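Local coordinates for protein putative enoyl-CoA hydratase/isomerase (Bordetella parapertussis, PDB 3ISA) that probably acts on coenzyme A thioesters as a crotonase-fold enoyl-CoA hydratase or isomerase, its precise reaction and substrate being unassigned, at residues N29-S32 against A33-E37; E73-E77 against G78-L82; E88-L91 against Q92-G96. All blocks are in the same frame, centred on the assembly; numbering follows the deposited sequence. Where two conformers were deposited one is given.

How the contacts relate
The three contacts follow one another along the chain, all local contacts at the ends of two helices of a crotonase-type fold. Contact 1 caps the start of helix 33-48, contact 2 that of helix 77-95, and contact 3 forms the last turns of that second helix. The centres of contacts 2 and 3 lie about 21 Å apart; contact 1 is about 14 Å, centre to centre, from each. R83 joins the two helix starts, hydrogen-bonding to L31 O and Q75 OE1, each residue just before a capping serine. Contacts 2 and 3 also touch the second subunit. A glycerol about 3 Å from the A30 side chain, probably from the crystallisation liquor, may mark a pocket beside contact 1.

Contact 1: N29-S32 against A33-E37; sequences NALS and AELVE
S32 meets L35 and V36 through two hydrogen bonds that start helix 33-48. Its OG accepts from L35 N at 3.1 Å with an N-H...O angle of 163°, covering an amide that has no preceding helical turn to serve it. The hydroxyl can do this because OG stands between the backbone N and the carbonyl carbon (chi1 60°), turned over the first turn. The carbonyl of the same residue takes V36 N at 3.1 Å, almost straight at 175°, so one residue serves two successive amides, one with its side chain and one with its backbone.

A water extends the polar network on the outer side. It lies 2.8 Å from S32 OG and donates to E34 OE1, also at 2.8 Å. E34 reaches it with CG opposite the backbone N and the chain stretched out beyond, and so is joined to the cap through the water.

The apolar contacts face inward. L31 CD2 meets L35 CD2 at 3.8 Å, the two side chains running at a slant to each other, while L31 CB rests against V36 CG2 at the same separation of 3.8 Å. L35 CD2 also has a polar neighbour, A30 O, at 3.6 Å; that carbonyl is hydrogen-bonded to R24 NH1. The amide of N29 is likewise anchored outside the turn, OD1 accepting from R24 N and ND2 donating to A59 O.

V36 goes on to pack against R86 and I87 of helix 77-95, and L31 against L22 of strand 17-22. Together these features make a serine N-cap with a hydrophobic staple between L31 and V36, L35 adding to the apolar packing, at the point where the loop after strand 17-22 enters helix 33-48 of the crotonase-like fold.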
loop_
_atom_site.group_PDB
_atom_site.type_symbol
_atom_site.label_atom_id
_atom_site.label_comp_id
_atom_site.label_asym_id
_atom_site.label_seq_id
_atom_site.Cartn_x
_atom_site.Cartn_y
_atom_site.Cartn_z
ATOM N N ASN D 29 19.606 -34.313 3.351
ATOM C CA ASN D 29 19.182 -33.231 4.235
ATOM C C ASN D 29 17.758 -32.750 3.954
ATOM O O ASN D 29 17.460 -31.554 4.065
ATOM C CB ASN D 29 20.205 -32.082 4.216
ATOM C CG ASN D 29 21.545 -32.467 4.879
ATOM O OD1 ASN D 29 21.579 -33.271 5.814
ATOM N ND2 ASN D 29 22.633 -31.885 4.404
ATOM N N ALA D 30 16.893 -33.697 3.596
ATOM C CA ALA D 30 15.511 -33.392 3.264
ATOM C C ALA D 30 14.772 -32.959 4.528
ATOM O O ALA D 30 15.097 -33.382 5.632
ATOM C CB ALA D 30 14.814 -34.583 2.616
ATOM N N LEU D 31 13.800 -32.077 4.334
ATOM C CA LEU D 31 13.112 -31.429 5.422
ATOM C C LEU D 31 11.929 -32.258 5.868
ATOM O O LEU D 31 10.841 -32.158 5.306
ATOM C CB LEU D 31 12.676 -30.019 4.995
ATOM C CG LEU D 31 13.828 -29.076 4.607
ATOM C CD1 LEU D 31 13.232 -27.732 4.171
ATOM C CD2 LEU D 31 14.862 -28.905 5.756
ATOM N N SER D 32 12.167 -33.098 6.876
ATOM C CA SER D 32 11.103 -33.762 7.605
ATOM C C SER D 32 10.379 -32.750 8.500
ATOM O O SER D 32 10.914 -31.674 8.783
ATOM C CB SER D 32 11.700 -34.865 8.486
ATOM O OG SER D 32 12.616 -34.326 9.426
ATOM N N ALA D 33 9.186 -33.108 8.978
ATOM C CA ALA D 33 8.493 -32.258 9.937
ATOM C C ALA D 33 9.405 -31.979 11.140
ATOM O O ALA D 33 9.556 -30.830 11.540
ATOM C CB ALA D 33 7.150 -32.882 10.370
ATOM N N GLU D 34 10.074 -33.025 11.646
ATOM C CA GLU D 34 10.992 -32.911 12.781
ATOM C C GLU D 34 12.148 -31.914 12.545
ATOM O O GLU D 34 12.455 -31.093 13.420
ATOM C CB GLU D 34 11.529 -34.303 13.175
ATOM C CG GLU D 34 12.165 -34.341 14.558
ATOM C CD GLU D 34 13.116 -35.521 14.793
ATOM O OE1 GLU D 34 13.463 -36.254 13.836
ATOM O OE2 GLU D 34 13.538 -35.699 15.960
ATOM N N LEU D 35 12.794 -31.991 11.382
ATOM C CA LEU D 35 13.866 -31.048 11.062
ATOM C C LEU D 35 13.376 -29.592 10.974
ATOM O O LEU D 35 14.020 -28.692 11.534
ATOM C CB LEU D 35 14.612 -31.468 9.785
ATOM C CG LEU D 35 15.766 -30.564 9.314
ATOM C CD1 LEU D 35 16.751 -30.185 10.448
ATOM C CD2 LEU D 35 16.502 -31.298 8.200
ATOM N N VAL D 36 12.239 -29.364 10.308
ATOM C CA VAL D 36 11.651 -28.010 10.210
ATOM C C VAL D 36 11.377 -27.468 11.611
ATOM O O VAL D 36 11.786 -26.340 11.928
ATOM C CB VAL D 36 10.396 -27.997 9.309
ATOM C CG1 VAL D 36 9.650 -26.610 9.321
ATOM C CG2 VAL D 36 10.784 -28.395 7.894
ATOM N N GLU D 37 10.743 -28.274 12.467
ATOM C CA GLU D 37 10.462 -27.817 13.838
ATOM C C GLU D 37 11.726 -27.499 14.659
ATOM O O GLU D 37 11.741 -26.542 15.425
ATOM C CB GLU D 37 9.547 -28.783 14.595
ATOM C CG GLU D 37 8.118 -28.884 14.053
ATOM C CD GLU D 37 7.400 -27.540 13.870
ATOM O OE1 GLU D 37 7.392 -26.702 14.797
ATOM O OE2 GLU D 37 6.812 -27.348 12.783
HETATM O O HOH W 1 13.892 -36.215 11.055
#

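Contact 2: E73-E77 against G78-L82; sequences ETQSE and GDLLL
The backbone turns from loop into helix at S76, whose carbonyl accepts from L80 N at 3.1 Å, followed one residue later by the bond from L81 N to E77 O. S76 and D79 form a capping box at the N-terminus of helix 77-95, each side chain accepting from the other's backbone amide. S76 OG takes D79 N at 3.0 Å, while D79 OD2 takes S76 N at 2.8 Å. D79 swings back to the cap with CG opposite its own carbonyl carbon (chi1 -70°), and the S76 amide meets OD2 from above the carboxylate plane, 41° out of it.

The box is shared across an interface: S76 OG also bonds D79 OD1 of the second subunit, and D79 OD1 bonds S76 OG there, so two helix starts are joined reciprocally.

Q75 crosses D79 at a slant, its amide plane 83° from the carboxylate, and Q75 CB lies 3.7 Å from D79 OD2. Q75 OE1 is held by R83 NH1, and E77 OE2 accepts from K234 N. L80, which also touches F233 of helix 233-241, brings its CD2 methyl to 3.7 Å from Q75 OE1.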
loop_
_atom_site.group_PDB
_atom_site.type_symbol
_atom_site.label_atom_id
_atom_site.label_comp_id
_atom_site.label_asym_id
_atom_site.label_seq_id
_atom_site.Cartn_x
_atom_site.Cartn_y
_atom_site.Cartn_z
ATOM N N GLU D 73 2.784 -40.702 0.976
ATOM C CA GLU D 73 1.570 -41.486 0.695
ATOM C C GLU D 73 0.739 -41.821 1.940
ATOM O O GLU D 73 -0.482 -41.915 1.868
ATOM C CB GLU D 73 1.905 -42.775 -0.075
ATOM C CG GLU D 73 2.259 -42.548 -1.545
ATOM C CD GLU D 73 1.040 -42.490 -2.469
ATOM O OE1 GLU D 73 0.039 -41.794 -2.157
ATOM O OE2 GLU D 73 1.093 -43.145 -3.532
ATOM N N THR D 74 1.408 -41.988 3.075
ATOM C CA THR D 74 0.731 -42.306 4.328
ATOM C C THR D 74 0.397 -41.062 5.157
ATOM O O THR D 74 -0.131 -41.171 6.269
ATOM C CB THR D 74 1.552 -43.312 5.178
ATOM O OG1 THR D 74 2.844 -42.771 5.451
ATOM C CG2 THR D 74 1.701 -44.634 4.443
ATOM N N GLN D 75 0.691 -39.882 4.617
ATOM C CA GLN D 75 0.292 -38.646 5.292
ATOM C C GLN D 75 -0.915 -38.059 4.586
ATOM O O GLN D 75 -1.075 -38.232 3.380
ATOM C CB GLN D 75 1.449 -37.658 5.354
ATOM C CG GLN D 75 2.598 -38.162 6.237
ATOM C CD GLN D 75 3.651 -37.118 6.494
ATOM O OE1 GLN D 75 3.442 -35.939 6.228
ATOM N NE2 GLN D 75 4.798 -37.542 7.029
ATOM N N SER D 76 -1.779 -37.380 5.333
ATOM C CA SER D 76 -2.991 -36.828 4.734
ATOM C C SER D 76 -2.690 -35.542 3.978
ATOM O O SER D 76 -1.602 -34.979 4.127
ATOM C CB SER D 76 -4.040 -36.560 5.816
ATOM O OG SER D 76 -3.594 -35.513 6.674
ATOM N N GLU D 77 -3.661 -35.077 3.186
ATOM C CA GLU D 77 -3.568 -33.785 2.503
ATOM C C GLU D 77 -3.284 -32.675 3.508
ATOM O O GLU D 77 -2.475 -31.787 3.242
ATOM C CB GLU D 77 -4.868 -33.454 1.748
ATOM C CG GLU D 77 -5.296 -34.447 0.667
ATOM C CD GLU D 77 -4.519 -34.332 -0.642
ATOM O OE1 GLU D 77 -5.000 -34.874 -1.656
ATOM O OE2 GLU D 77 -3.437 -33.713 -0.673
ATOM N N GLY D 78 -3.957 -32.755 4.659
ATOM C CA GLY D 78 -3.801 -31.810 5.769
ATOM C C GLY D 78 -2.394 -31.826 6.355
ATOM O O GLY D 78 -1.783 -30.767 6.574
ATOM N N ASP D 79 -1.891 -33.028 6.617
ATOM C CA ASP D 79 -0.535 -33.230 7.124
ATOM C C ASP D 79 0.483 -32.530 6.232
ATOM O O ASP D 79 1.393 -31.881 6.739
ATOM C CB ASP D 79 -0.183 -34.720 7.143
ATOM C CG ASP D 79 -0.941 -35.511 8.190
ATOM O OD1 ASP D 79 -1.419 -34.934 9.198
ATOM O OD2 ASP D 79 -1.043 -36.743 7.981
ATOM N N LEU D 80 0.330 -32.693 4.913
ATOM C CA LEU D 80 1.274 -32.136 3.938
ATOM C C LEU D 80 1.184 -30.609 3.893
ATOM O O LEU D 80 2.214 -29.920 3.822
ATOM C CB LEU D 80 1.026 -32.728 2.547
ATOM C CG LEU D 80 1.211 -34.249 2.469
ATOM C CD1 LEU D 80 0.790 -34.735 1.085
ATOM C CD2 LEU D 80 2.639 -34.683 2.817
ATOM N N LEU D 81 -0.043 -30.096 3.942
ATOM C CA LEU D 81 -0.282 -28.647 4.023
ATOM C C LEU D 81 0.393 -28.031 5.249
ATOM O O LEU D 81 1.091 -27.031 5.123
ATOM C CB LEU D 81 -1.782 -28.312 4.026
ATOM C CG LEU D 81 -2.082 -26.819 4.290
ATOM C CD1 LEU D 81 -1.546 -25.892 3.169
ATOM C CD2 LEU D 81 -3.563 -26.533 4.572
ATOM N N LEU D 82 0.187 -28.634 6.420
ATOM C CA LEU D 82 0.810 -28.159 7.654
ATOM C C LEU D 82 2.339 -28.101 7.521
ATOM O O LEU D 82 2.959 -27.097 7.873
ATOM C CB LEU D 82 0.379 -28.988 8.866
ATOM C CG LEU D 82 1.015 -28.578 10.208
ATOM C CD1 LEU D 82 0.794 -27.094 10.489
ATOM C CD2 LEU D 82 0.451 -29.409 11.366
#

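Contact 3: E88-L91 against Q92-G96; sequences EMLL and QRVAG
E88 OE2 is gripped by two side chains: Q92 NE2 donates to it at 2.8 Å, and R146 NH1 forms a salt bridge with it. Q92 NE2 comes in on the anti side, 27° out of the carboxylate plane, while E88 OE2 lies close to the plane of the Q92 amide; the two planes are nearly perpendicular (88°). E88 bends at chi2 (60°) to bring the carboxylate over the next turn, and Q92 meets it with an extended chain. Both ends of the Q92 amide have further partners, NE2 donating to D217 O and OE1 accepting from R226 NH2 of the second subunit.

One residue on, M89 and R93 run side by side, with M89 CE 4.2 Å from R93 NH2. A water links the backbone carbonyl of M89 to the R93 side chain, donating to M89 O at 2.6 Å and accepting from R93 NH2 at 3.3 Å; the guanidinium is anchored more firmly through NE, in a salt bridge with D44. L90 CD1 and V94 CG2 form the apolar pair, 4.0 Å apart; regular helical bonds such as A95 N to L91 O at 2.8 Å run along the backbone.

These final turns of helix 77-95 are wedged among other helices. L90, R93 and V94 face helix 33-48, L91 and V94 pack on helix 112-119, and E88 and Q92 lie against D220 and L221 of helix 217-229, shortly before the chain enters strand 100-105.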
loop_
_atom_site.group_PDB
_atom_site.type_symbol
_atom_site.label_atom_id
_atom_site.label_comp_id
_atom_site.label_asym_id
_atom_site.label_seq_id
_atom_site.Cartn_x
_atom_site.Cartn_y
_atom_site.Cartn_z
ATOM N N GLU D 88 7.195 -22.499 5.228
ATOM C CA GLU D 88 7.110 -21.060 4.894
ATOM C C GLU D 88 7.264 -20.166 6.132
ATOM O O GLU D 88 7.890 -19.114 6.054
ATOM C CB GLU D 88 5.822 -20.730 4.125
ATOM C CG GLU D 88 5.627 -19.232 3.715
ATOM C CD GLU D 88 6.740 -18.660 2.798
ATOM O OE1 GLU D 88 7.637 -19.402 2.342
ATOM O OE2 GLU D 88 6.716 -17.440 2.535
ATOM N N MET D 89 6.715 -20.597 7.274
ATOM C CA MET D 89 6.877 -19.849 8.507
ATOM C C MET D 89 8.379 -19.775 8.898
ATOM O O MET D 89 8.886 -18.710 9.263
ATOM C CB MET D 89 5.969 -20.396 9.618
ATOM C CG MET D 89 4.449 -20.092 9.380
ATOM S SD MET D 89 3.297 -20.850 10.580
ATOM C CE MET D 89 3.521 -19.746 11.951
ATOM N N LEU D 90 9.082 -20.893 8.745
ATOM C CA LEU D 90 10.521 -20.944 8.955
ATOM C C LEU D 90 11.272 -19.994 8.010
ATOM O O LEU D 90 12.125 -19.214 8.465
ATOM C CB LEU D 90 11.049 -22.374 8.784
ATOM C CG LEU D 90 12.585 -22.497 8.784
ATOM C CD1 LEU D 90 13.235 -22.054 10.126
ATOM C CD2 LEU D 90 13.035 -23.904 8.360
ATOM N N LEU D 91 10.938 -20.044 6.722
ATOM C CA LEU D 91 11.621 -19.210 5.717
ATOM C C LEU D 91 11.445 -17.713 6.027
ATOM O O LEU D 91 12.375 -16.917 5.904
ATOM C CB LEU D 91 11.110 -19.564 4.310
ATOM C CG LEU D 91 11.349 -21.011 3.878
ATOM C CD1 LEU D 91 10.682 -21.292 2.536
ATOM C CD2 LEU D 91 12.849 -21.304 3.841
ATOM N N GLN D 92 10.247 -17.349 6.474
ATOM C CA GLN D 92 9.975 -15.965 6.811
ATOM C C GLN D 92 10.758 -15.511 8.052
ATOM O O GLN D 92 11.233 -14.371 8.107
ATOM C CB GLN D 92 8.459 -15.755 6.948
ATOM C CG GLN D 92 7.755 -15.865 5.576
ATOM C CD GLN D 92 6.280 -15.522 5.628
ATOM O OE1 GLN D 92 5.767 -15.043 6.652
ATOM N NE2 GLN D 92 5.589 -15.746 4.515
ATOM N N ARG D 93 10.906 -16.403 9.034
ATOM C CA ARG D 93 11.700 -16.122 10.228
ATOM C C ARG D 93 13.170 -15.904 9.868
ATOM O O ARG D 93 13.791 -14.970 10.356
ATOM C CB ARG D 93 11.590 -17.277 11.221
ATOM C CG ARG D 93 10.398 -17.177 12.145
ATOM C CD ARG D 93 9.959 -18.569 12.496
ATOM N NE ARG D 93 9.512 -18.728 13.876
ATOM C CZ ARG D 93 8.243 -18.725 14.258
ATOM N NH1 ARG D 93 7.948 -18.915 15.532
ATOM N NH2 ARG D 93 7.272 -18.539 13.375
ATOM N N VAL D 94 13.698 -16.753 8.993
ATOM C CA VAL D 94 15.090 -16.613 8.525
ATOM C C VAL D 94 15.252 -15.330 7.678
ATOM O O VAL D 94 16.165 -14.516 7.938
ATOM C CB VAL D 94 15.561 -17.873 7.770
ATOM C CG1 VAL D 94 17.013 -17.695 7.244
ATOM C CG2 VAL D 94 15.440 -19.108 8.677
ATOM N N ALA D 95 14.344 -15.133 6.717
ATOM C CA ALA D 95 14.382 -13.951 5.821
ATOM C C ALA D 95 14.328 -12.618 6.558
ATOM O O ALA D 95 15.065 -11.683 6.210
ATOM C CB ALA D 95 13.291 -14.018 4.775
ATOM N N GLY D 96 13.462 -12.541 7.567
ATOM C CA GLY D 96 13.264 -11.323 8.363
ATOM C C GLY D 96 14.098 -11.272 9.643
ATOM O O GLY D 96 13.796 -10.502 10.550
HETATM O O HOH W 2 7.276 -17.096 10.446
#